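Long-range contacts in hypothetical protein (PDB 2O62), which is of unknown function but belongs to the DUF3598 family and carries two calycin-like beta domains, a fold often used to bind small ligands: residues A[144-149]-A[167-172]; A[90-95]-A[233-238]; A[101-106]-A[122-127]. One frame throughout, in Å; residues are numbered along the deposited sequence.

Contact 1 (A[144-149]-A[167-172])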
loop_
_atom_site.group_PDB
_atom_site.type_symbol
_atom_site.label_atom_id
_atom_site.label_comp_id
_atom_site.label_asym_id
_atom_site.label_seq_id
_atom_site.Cartn_x
_atom_site.Cartn_y
_atom_site.Cartn_z
ATOM N N LEU A 144 0.887 -18.400 -5.454
ATOM C CA LEU A 144 0.306 -19.244 -6.479
ATOM C C LEU A 144 -0.974 -19.874 -5.940
ATOM O O LEU A 144 -1.030 -20.343 -4.794
ATOM C CB LEU A 144 1.264 -20.350 -6.899
ATOM C CG LEU A 144 2.578 -19.906 -7.513
ATOM C CD1 LEU A 144 3.465 -21.100 -7.731
ATOM C CD2 LEU A 144 2.326 -19.175 -8.823
ATOM N N GLY A 145 -2.003 -19.895 -6.777
ATOM C CA GLY A 145 -3.260 -20.503 -6.424
ATOM C C GLY A 145 -4.351 -19.532 -6.775
ATOM O O GLY A 145 -4.177 -18.710 -7.674
ATOM N N GLU A 146 -5.443 -19.617 -6.026
ATOM C CA GLU A 146 -6.581 -18.738 -6.172
ATOM C C GLU A 146 -6.982 -18.083 -4.879
ATOM O O GLU A 146 -6.908 -18.676 -3.836
ATOM C CB GLU A 146 -7.762 -19.538 -6.679
ATOM C CG GLU A 146 -7.570 -19.953 -8.114
ATOM C CD GLU A 146 -8.755 -20.706 -8.690
ATOM O OE1 GLU A 146 -9.913 -20.495 -8.213
ATOM O OE2 GLU A 146 -8.511 -21.525 -9.607
ATOM N N TRP A 147 -7.432 -16.846 -4.999
ATOM C CA TRP A 147 -7.771 -15.954 -3.912
ATOM C C TRP A 147 -9.131 -15.368 -4.227
ATOM O O TRP A 147 -9.413 -15.048 -5.393
ATOM C CB TRP A 147 -6.751 -14.811 -3.806
ATOM C CG TRP A 147 -5.352 -15.308 -3.598
ATOM C CD1 TRP A 147 -4.465 -15.818 -4.557
ATOM C CD2 TRP A 147 -4.694 -15.442 -2.334
ATOM N NE1 TRP A 147 -3.301 -16.232 -3.930
ATOM C CE2 TRP A 147 -3.411 -16.000 -2.579
ATOM C CE3 TRP A 147 -5.068 -15.142 -1.020
ATOM C CZ2 TRP A 147 -2.510 -16.273 -1.538
ATOM C CZ3 TRP A 147 -4.173 -15.402 -0.005
ATOM C CH2 TRP A 147 -2.905 -15.942 -0.269
ATOM N N ARG A 148 -9.979 -15.247 -3.214
ATOM C CA ARG A 148 -11.316 -14.686 -3.402
ATOM C C ARG A 148 -11.586 -13.734 -2.253
ATOM O O ARG A 148 -11.278 -14.045 -1.111
ATOM C CB ARG A 148 -12.397 -15.795 -3.343
ATOM C CG ARG A 148 -12.427 -16.827 -4.456
ATOM C CD ARG A 148 -13.045 -16.320 -5.786
ATOM N NE ARG A 148 -13.358 -17.443 -6.692
ATOM C CZ ARG A 148 -12.439 -18.195 -7.307
ATOM N NH1 ARG A 148 -11.126 -17.957 -7.143
ATOM N NH2 ARG A 148 -12.826 -19.194 -8.102
ATOM N N GLY A 149 -12.257 -12.631 -2.542
ATOM C CA GLY A 149 -12.650 -11.730 -1.510
ATOM C C GLY A 149 -13.511 -10.599 -1.982
ATOM O O GLY A 149 -14.275 -10.741 -2.928
ATOM N N THR A 167 -11.463 -11.679 -7.400
ATOM C CA THR A 167 -10.858 -12.973 -7.647
ATOM C C THR A 167 -9.417 -12.687 -8.118
ATOM O O THR A 167 -9.171 -11.775 -8.912
ATOM C CB THR A 167 -11.640 -13.732 -8.756
ATOM O OG1 THR A 167 -12.984 -14.022 -8.305
ATOM C CG2 THR A 167 -10.979 -15.041 -9.081
ATOM N N LEU A 168 -8.471 -13.480 -7.667
ATOM C CA LEU A 168 -7.118 -13.405 -8.177
ATOM C C LEU A 168 -6.619 -14.819 -8.346
ATOM O O LEU A 168 -6.653 -15.606 -7.403
ATOM C CB LEU A 168 -6.276 -12.637 -7.169
ATOM C CG LEU A 168 -4.769 -12.525 -7.291
ATOM C CD1 LEU A 168 -4.433 -12.030 -8.639
ATOM C CD2 LEU A 168 -4.324 -11.486 -6.227
ATOM N N LYS A 169 -6.223 -15.174 -9.562
ATOM C CA LYS A 169 -5.641 -16.487 -9.864
ATOM C C LYS A 169 -4.214 -16.254 -10.356
ATOM O O LYS A 169 -3.995 -15.395 -11.210
ATOM C CB LYS A 169 -6.451 -17.218 -10.956
ATOM C CG LYS A 169 -7.953 -17.257 -10.670
ATOM C CD LYS A 169 -8.771 -18.056 -11.662
ATOM C CE LYS A 169 -10.214 -18.273 -11.145
ATOM N NZ LYS A 169 -11.034 -19.163 -12.055
ATOM N N ILE A 170 -3.257 -16.997 -9.812
ATOM C CA ILE A 170 -1.865 -16.840 -10.156
ATOM C C ILE A 170 -1.304 -18.236 -10.365
ATOM O O ILE A 170 -1.389 -19.076 -9.484
ATOM C CB ILE A 170 -1.093 -16.078 -9.042
ATOM C CG1 ILE A 170 -1.772 -14.747 -8.797
ATOM C CG2 ILE A 170 0.348 -15.842 -9.444
ATOM C CD1 ILE A 170 -1.145 -13.937 -7.696
ATOM N N GLN A 171 -0.804 -18.501 -11.561
ATOM C CA GLN A 171 -0.221 -19.785 -11.831
ATOM C C GLN A 171 1.016 -19.637 -12.708
ATOM O O GLN A 171 1.108 -18.694 -13.495
ATOM C CB GLN A 171 -1.243 -20.714 -12.496
ATOM C CG GLN A 171 -2.598 -20.888 -11.706
ATOM C CD GLN A 171 -2.589 -21.738 -10.352
ATOM O OE1 GLN A 171 -1.560 -22.258 -9.848
ATOM N NE2 GLN A 171 -3.794 -21.870 -9.784
ATOM N N LEU A 172 1.951 -20.583 -12.576
ATOM C CA LEU A 172 3.088 -20.643 -13.464
ATOM C C LEU A 172 2.603 -21.352 -14.710
ATOM O O LEU A 172 1.816 -22.308 -14.599
ATOM C CB LEU A 172 4.242 -21.442 -12.847
ATOM C CG LEU A 172 4.794 -20.825 -11.559
ATOM C CD1 LEU A 172 5.892 -21.724 -10.959
ATOM C CD2 LEU A 172 5.326 -19.429 -11.811
#
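Glu146 and Lys169 face each other as a non-hydrogen-bonded pair and run side by side in the same direction. Glu146 sets out with CG beside its own backbone N (chi1 -71°) and continues extended, which with the matching first torsion of Lys169 lays the two chains alongside each other. Its CB lies near Leu168 O; CG packs on Lys169 CG at 3.7 Å; CD and OE2 lie against Lys169 CD and CE. At the tip, OE1 passes Lys169 CE but stays 4.2 Å from Lys169 NZ, a neighbouring opposite charge and not a salt bridge. Glu146 OE1 instead forms a salt bridge with Arg148 on its own strand, accepting end-on from Arg148 NH1 at 3.0 Å and from NH2, both reaching it from the same face of the carboxylate. The arginine bends at chi2 (-77°), which carries it alongside Thr167: CD meets Thr167 OG1 at 3.4 Å, and Thr167 CG2 covers one guanidinium face.

On the other side of the sheet, Trp147 CB touches Leu168 CB at 4.0 Å, and Leu168 O lies at the indole edge. Indole NE1 is taken by Leu143 O. Beyond them the Leu144 and Ile170 side chains cross at about a right angle, CD2 against CG2. The backbone angles of Gly145 would jam a CB against the preceding carbonyl oxygen.

Backbone bonds pair Gly145 with Ile170 and Trp147 with Leu168, each in both directions. With axes 4.7 Å apart at 171°, 145-149 and 167-172 form the open end of an antiparallel hairpin, the first two strands of the C-terminal calycin-like barrel.

Contact 2 (A[90-95]-A[233-238])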
loop_
_atom_site.group_PDB
_atom_site.type_symbol
_atom_site.label_atom_id
_atom_site.label_comp_id
_atom_site.label_asym_id
_atom_site.label_seq_id
_atom_site.Cartn_x
_atom_site.Cartn_y
_atom_site.Cartn_z
ATOM N N SER A 90 5.323 17.687 -9.711
ATOM C CA SER A 90 4.764 16.839 -8.680
ATOM C C SER A 90 4.946 15.429 -9.109
ATOM O O SER A 90 4.145 14.951 -9.902
ATOM C CB SER A 90 3.275 17.071 -8.498
ATOM O OG SER A 90 3.019 18.335 -7.900
ATOM N N GLU A 91 5.972 14.754 -8.568
ATOM C CA GLU A 91 6.239 13.352 -8.886
ATOM C C GLU A 91 5.149 12.412 -8.391
ATOM O O GLU A 91 4.454 12.682 -7.438
ATOM C CB GLU A 91 7.570 12.901 -8.268
ATOM C CG GLU A 91 8.798 13.566 -8.876
ATOM C CD GLU A 91 10.082 13.409 -8.052
ATOM O OE1 GLU A 91 10.039 13.093 -6.840
ATOM O OE2 GLU A 91 11.146 13.657 -8.650
ATOM N N PHE A 92 5.052 11.255 -9.031
ATOM C CA PHE A 92 4.148 10.208 -8.579
ATOM C C PHE A 92 4.768 9.512 -7.340
ATOM O O PHE A 92 5.973 9.558 -7.093
ATOM C CB PHE A 92 3.927 9.198 -9.690
ATOM C CG PHE A 92 2.828 8.192 -9.417
ATOM C CD1 PHE A 92 1.556 8.620 -9.033
ATOM C CD2 PHE A 92 3.056 6.855 -9.617
ATOM C CE1 PHE A 92 0.563 7.723 -8.832
ATOM C CE2 PHE A 92 2.068 5.935 -9.431
ATOM C CZ PHE A 92 0.823 6.368 -9.022
ATOM N N GLY A 93 3.905 8.906 -6.552
ATOM C CA GLY A 93 4.278 8.273 -5.307
ATOM C C GLY A 93 3.150 8.318 -4.304
ATOM O O GLY A 93 2.028 8.685 -4.652
ATOM N N GLY A 94 3.439 7.943 -3.061
ATOM C CA GLY A 94 2.449 8.025 -2.004
ATOM C C GLY A 94 2.592 6.793 -1.113
ATOM O O GLY A 94 3.447 5.941 -1.338
ATOM N N GLU A 95 1.726 6.700 -0.109
ATOM C CA GLU A 95 1.834 5.685 0.934
ATOM C C GLU A 95 0.560 4.851 1.001
ATOM O O GLU A 95 -0.544 5.407 0.991
ATOM C CB GLU A 95 2.030 6.376 2.270
ATOM C CG GLU A 95 2.062 5.444 3.475
ATOM C CD GLU A 95 2.184 6.180 4.796
ATOM O OE1 GLU A 95 2.179 7.426 4.801
ATOM O OE2 GLU A 95 2.264 5.525 5.840
ATOM N N LEU A 233 -3.389 6.474 -13.338
ATOM C CA LEU A 233 -2.315 5.928 -12.543
ATOM C C LEU A 233 -2.859 5.278 -11.293
ATOM O O LEU A 233 -3.834 5.738 -10.685
ATOM C CB LEU A 233 -1.342 7.029 -12.156
ATOM C CG LEU A 233 -0.586 7.679 -13.313
ATOM C CD1 LEU A 233 0.049 9.005 -12.908
ATOM C CD2 LEU A 233 0.496 6.732 -13.789
ATOM N N PHE A 234 -2.185 4.215 -10.890
ATOM C CA PHE A 234 -2.610 3.361 -9.775
ATOM C C PHE A 234 -1.351 3.023 -8.962
ATOM O O PHE A 234 -0.394 2.486 -9.498
ATOM C CB PHE A 234 -3.270 2.081 -10.295
ATOM C CG PHE A 234 -4.429 2.350 -11.240
ATOM C CD1 PHE A 234 -5.716 2.509 -10.745
ATOM C CD2 PHE A 234 -4.233 2.424 -12.618
ATOM C CE1 PHE A 234 -6.780 2.771 -11.591
ATOM C CE2 PHE A 234 -5.299 2.702 -13.470
ATOM C CZ PHE A 234 -6.575 2.870 -12.957
ATOM N N LEU A 235 -1.337 3.431 -7.703
ATOM C CA LEU A 235 -0.275 3.081 -6.761
ATOM C C LEU A 235 -0.821 1.901 -5.948
ATOM O O LEU A 235 -1.864 2.016 -5.360
ATOM C CB LEU A 235 -0.076 4.278 -5.866
ATOM C CG LEU A 235 1.060 4.292 -4.908
ATOM C CD1 LEU A 235 2.321 4.512 -5.692
ATOM C CD2 LEU A 235 0.815 5.387 -3.856
ATOM N N GLU A 236 -0.124 0.766 -5.960
ATOM C CA GLU A 236 -0.645 -0.460 -5.335
ATOM C C GLU A 236 0.434 -1.098 -4.471
ATOM O O GLU A 236 1.642 -1.041 -4.762
ATOM C CB GLU A 236 -1.215 -1.520 -6.336
ATOM C CG GLU A 236 -1.854 -2.847 -5.660
ATOM C CD GLU A 236 -2.603 -3.762 -6.666
ATOM O OE1 GLU A 236 -2.361 -3.554 -7.872
ATOM O OE2 GLU A 236 -3.430 -4.655 -6.285
ATOM N N ALA A 237 -0.047 -1.657 -3.370
ATOM C CA ALA A 237 0.747 -2.467 -2.473
ATOM C C ALA A 237 -0.152 -3.598 -1.983
ATOM O O ALA A 237 -1.371 -3.521 -2.040
ATOM C CB ALA A 237 1.217 -1.617 -1.281
ATOM N N GLY A 238 0.485 -4.589 -1.423
ATOM C CA GLY A 238 -0.155 -5.793 -0.909
ATOM C C GLY A 238 0.545 -6.224 0.343
ATOM O O GLY A 238 1.717 -5.901 0.571
#
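Phe92 pushes the CZ end of its ring between Leu233 and Leu235, touching CB of each: Phe92 CZ lies 3.9 Å from Leu233 CB and equally far from Leu235 CB. The two leucines slide past the ring in the direction opposite to its own. Leu233 CD1 sits over one face, offset toward the rim, whereas the backbone between the leucines, at Phe234 C, meets the ring edge in its plane. With CG anti to the Phe92 nitrogen (chi1 -170°), the ring projects across to 233-238.

No hydrogen bond joins the segments. Their strand axes come no nearer than 8.0 Å and are inclined at 39°, which is the geometry of two packed sheets and not of neighbouring strands: 93-95 belongs to the N-terminal sheet and 233-238 to the C-terminal barrel, so this is an apolar domain interface.

Leu235 supplies the second half of the contact. Its CD1 lies 4.0 Å from Phe92 CE2, while CD2 rests on bare backbone, 3.6 Å from both Gly93 O and Gly94 C. A CB on Gly94 would lie 3.0 Å from Leu235 CD2, too tight, and the backbone angles there already call for glycine. Phe111 of the N-terminal sheet and Val227 of the C-terminal half also touch Phe92.

Contact 3 (A[101-106]-A[122-127])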
loop_
_atom_site.group_PDB
_atom_site.type_symbol
_atom_site.label_atom_id
_atom_site.label_comp_id
_atom_site.label_asym_id
_atom_site.label_seq_id
_atom_site.Cartn_x
_atom_site.Cartn_y
_atom_site.Cartn_z
ATOM N N GLU A 101 -4.617 -5.871 13.629
ATOM C CA GLU A 101 -4.368 -6.319 14.996
ATOM C C GLU A 101 -3.212 -5.492 15.604
ATOM O O GLU A 101 -3.348 -4.277 15.718
ATOM C CB GLU A 101 -4.155 -7.856 15.023
ATOM C CG GLU A 101 -5.403 -8.622 14.522
ATOM C CD GLU A 101 -5.306 -10.143 14.613
ATOM O OE1 GLU A 101 -4.186 -10.689 14.846
ATOM O OE2 GLU A 101 -6.356 -10.805 14.406
ATOM N N ASN A 102 -2.099 -6.124 15.971
ATOM C CA ASN A 102 -0.970 -5.422 16.628
ATOM C C ASN A 102 0.066 -4.829 15.668
ATOM O O ASN A 102 1.139 -4.454 16.098
ATOM C CB ASN A 102 -0.227 -6.352 17.635
ATOM C CG ASN A 102 0.684 -7.396 16.945
ATOM O OD1 ASN A 102 0.228 -8.126 16.026
ATOM N ND2 ASN A 102 1.968 -7.497 17.404
ATOM N N ARG A 103 -0.224 -4.851 14.376
ATOM C CA ARG A 103 0.729 -4.507 13.333
ATOM C C ARG A 103 0.207 -3.419 12.431
ATOM O O ARG A 103 -0.998 -3.334 12.169
ATOM C CB ARG A 103 1.006 -5.726 12.428
ATOM C CG ARG A 103 1.863 -6.815 13.063
ATOM C CD ARG A 103 3.339 -6.482 13.258
ATOM N NE ARG A 103 3.820 -5.664 12.151
ATOM C CZ ARG A 103 4.245 -6.131 10.987
ATOM N NH1 ARG A 103 4.417 -7.432 10.818
ATOM N NH2 ARG A 103 4.555 -5.273 10.017
ATOM N N ARG A 104 1.134 -2.606 11.935
ATOM C CA ARG A 104 0.911 -1.831 10.719
ATOM C C ARG A 104 2.012 -2.186 9.747
ATOM O O ARG A 104 3.148 -2.519 10.150
ATOM C CB ARG A 104 0.861 -0.329 10.938
ATOM C CG ARG A 104 -0.018 0.101 12.065
ATOM C CD ARG A 104 -0.420 1.548 11.954
ATOM N NE ARG A 104 0.702 2.449 12.093
ATOM C CZ ARG A 104 0.634 3.774 12.091
ATOM N NH1 ARG A 104 -0.529 4.386 11.973
ATOM N NH2 ARG A 104 1.737 4.501 12.225
ATOM N N LEU A 105 1.672 -2.153 8.467
ATOM C CA LEU A 105 2.657 -2.267 7.404
ATOM C C LEU A 105 2.367 -1.144 6.469
ATOM O O LEU A 105 1.264 -1.100 5.880
ATOM C CB LEU A 105 2.560 -3.573 6.609
ATOM C CG LEU A 105 3.529 -3.394 5.407
ATOM C CD1 LEU A 105 4.927 -3.923 5.795
ATOM C CD2 LEU A 105 3.123 -3.865 4.116
ATOM N N ARG A 106 3.336 -0.236 6.339
ATOM C CA ARG A 106 3.118 0.982 5.572
ATOM C C ARG A 106 4.174 1.036 4.488
ATOM O O ARG A 106 5.362 0.875 4.773
ATOM C CB ARG A 106 3.168 2.209 6.431
ATOM C CG ARG A 106 2.316 2.066 7.604
ATOM C CD ARG A 106 2.090 3.357 8.366
ATOM N NE ARG A 106 3.177 3.737 9.254
ATOM C CZ ARG A 106 3.803 4.916 9.241
ATOM N NH1 ARG A 106 3.535 5.841 8.326
ATOM N NH2 ARG A 106 4.692 5.203 10.179
ATOM N N LEU A 122 9.563 0.978 3.532
ATOM C CA LEU A 122 8.745 -0.024 4.177
ATOM C C LEU A 122 8.811 0.218 5.646
ATOM O O LEU A 122 9.877 0.210 6.210
ATOM C CB LEU A 122 9.237 -1.412 3.834
ATOM C CG LEU A 122 8.288 -2.557 4.153
ATOM C CD1 LEU A 122 7.090 -2.521 3.201
ATOM C CD2 LEU A 122 9.087 -3.840 3.973
ATOM N N ILE A 123 7.657 0.523 6.244
ATOM C CA ILE A 123 7.585 0.830 7.633
ATOM C C ILE A 123 6.814 -0.316 8.301
ATOM O O ILE A 123 5.594 -0.460 8.122
ATOM C CB ILE A 123 6.898 2.169 7.857
ATOM C CG1 ILE A 123 7.633 3.288 7.079
ATOM C CG2 ILE A 123 6.822 2.477 9.340
ATOM C CD1 ILE A 123 6.856 4.646 7.011
ATOM N N ARG A 124 7.540 -1.121 9.072
ATOM C CA ARG A 124 6.979 -2.296 9.753
ATOM C C ARG A 124 6.882 -2.011 11.231
ATOM O O ARG A 124 7.897 -1.917 11.889
ATOM C CB ARG A 124 7.866 -3.527 9.536
ATOM C CG ARG A 124 7.923 -3.966 8.091
ATOM C CD ARG A 124 9.089 -4.881 7.832
ATOM N NE ARG A 124 10.326 -4.140 7.688
ATOM C CZ ARG A 124 11.523 -4.693 7.467
ATOM N NH1 ARG A 124 11.653 -5.989 7.372
ATOM N NH2 ARG A 124 12.570 -3.913 7.307
ATOM N N GLU A 125 5.655 -1.929 11.731
ATOM C CA GLU A 125 5.379 -1.453 13.068
ATOM C C GLU A 125 4.547 -2.449 13.838
ATOM O O GLU A 125 3.633 -3.058 13.294
ATOM C CB GLU A 125 4.650 -0.124 13.016
ATOM C CG GLU A 125 5.534 1.039 12.553
ATOM C CD GLU A 125 4.750 2.255 12.168
ATOM O OE1 GLU A 125 3.626 2.114 11.646
ATOM O OE2 GLU A 125 5.254 3.383 12.363
ATOM N N HIS A 126 4.869 -2.585 15.116
ATOM C CA HIS A 126 4.121 -3.419 16.053
ATOM C C HIS A 126 3.831 -2.561 17.282
ATOM O O HIS A 126 4.604 -1.659 17.702
ATOM C CB HIS A 126 4.888 -4.691 16.418
ATOM C CG HIS A 126 6.202 -4.432 17.067
ATOM N ND1 HIS A 126 7.354 -4.179 16.346
ATOM C CD2 HIS A 126 6.540 -4.321 18.377
ATOM C CE1 HIS A 126 8.346 -3.949 17.190
ATOM N NE2 HIS A 126 7.878 -4.019 18.426
ATOM N N LEU A 127 2.688 -2.807 17.870
ATOM C CA LEU A 127 2.333 -2.131 19.099
ATOM C C LEU A 127 3.368 -2.440 20.174
ATOM O O LEU A 127 3.741 -3.612 20.382
ATOM C CB LEU A 127 0.959 -2.574 19.581
ATOM C CG LEU A 127 -0.187 -1.950 18.825
ATOM C CD1 LEU A 127 -1.426 -2.596 19.388
ATOM C CD2 LEU A 127 -0.199 -0.385 19.021
#
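Glu125 is held by two arginines of the partner strand, both through NE and an NH2. Glu125 OE1 accepts three bonds: from Arg104 NE at 3.0 Å and Arg104 NH2, both on its syn side but tilted well out of the carboxylate plane, and from Arg106 NE, which comes from above that plane. Glu125 OE2 takes Arg106 NH2, also from above, at 2.9 Å in a nearly straight bond (175°). A bend at chi3 brings each guanidinium to the acid, its plane 18° (Arg104) or 33° (Arg106) from the carboxylate's. Their NH1 groups go to Asn12 OD1 and Glu95 OE2 respectively, and Ile123 CD1 covers one face of the Arg106 guanidinium, toward its rim. A glutamine in place of Glu125 would probably cost the network its shared negative charge and turn an NH2 toward an arginine N-H, leaving Arg104 without its carboxylate mate and Arg106 with Glu95 alone.

On the opposite face Arg103 adds side-chain bonds to the backbone ladder. Glu125 O takes Arg104 N at 2.9 Å and, from the other side of its carbonyl plane, Arg103 NE. Arg104 O accepts Glu125 N at 3.0 Å and Arg103 NH2, itself salt-bridged to Asp217. Arg106 and Ile123 bond in both directions.

These bonds define the open end of the antiparallel hairpin 103-111/117-127 in the N-terminal calycin-like sheet, with a buried salt-bridge network on one face.

From the N terminus, the chain first meets 90-95, the opening side of contact 2, whose partner 233-238 comes only after 137 intervening residues. Within that long loop, contact 3 closes its hairpin over 15 residues in the N-terminal sheet; contact 1 then closes a second hairpin over 17 residues in the C-terminal barrel. Contacts 3 and 1 are therefore in series, both nested inside contact 2, and none cross. Each hairpin contact stays within one domain, whereas contact 2 joins the two. Contacts 2 and 3 meet through a salt bridge between neighbouring strands; contact 1 shares the barrel with 233-238, about 7 Å from contact 2 at the nearest atoms.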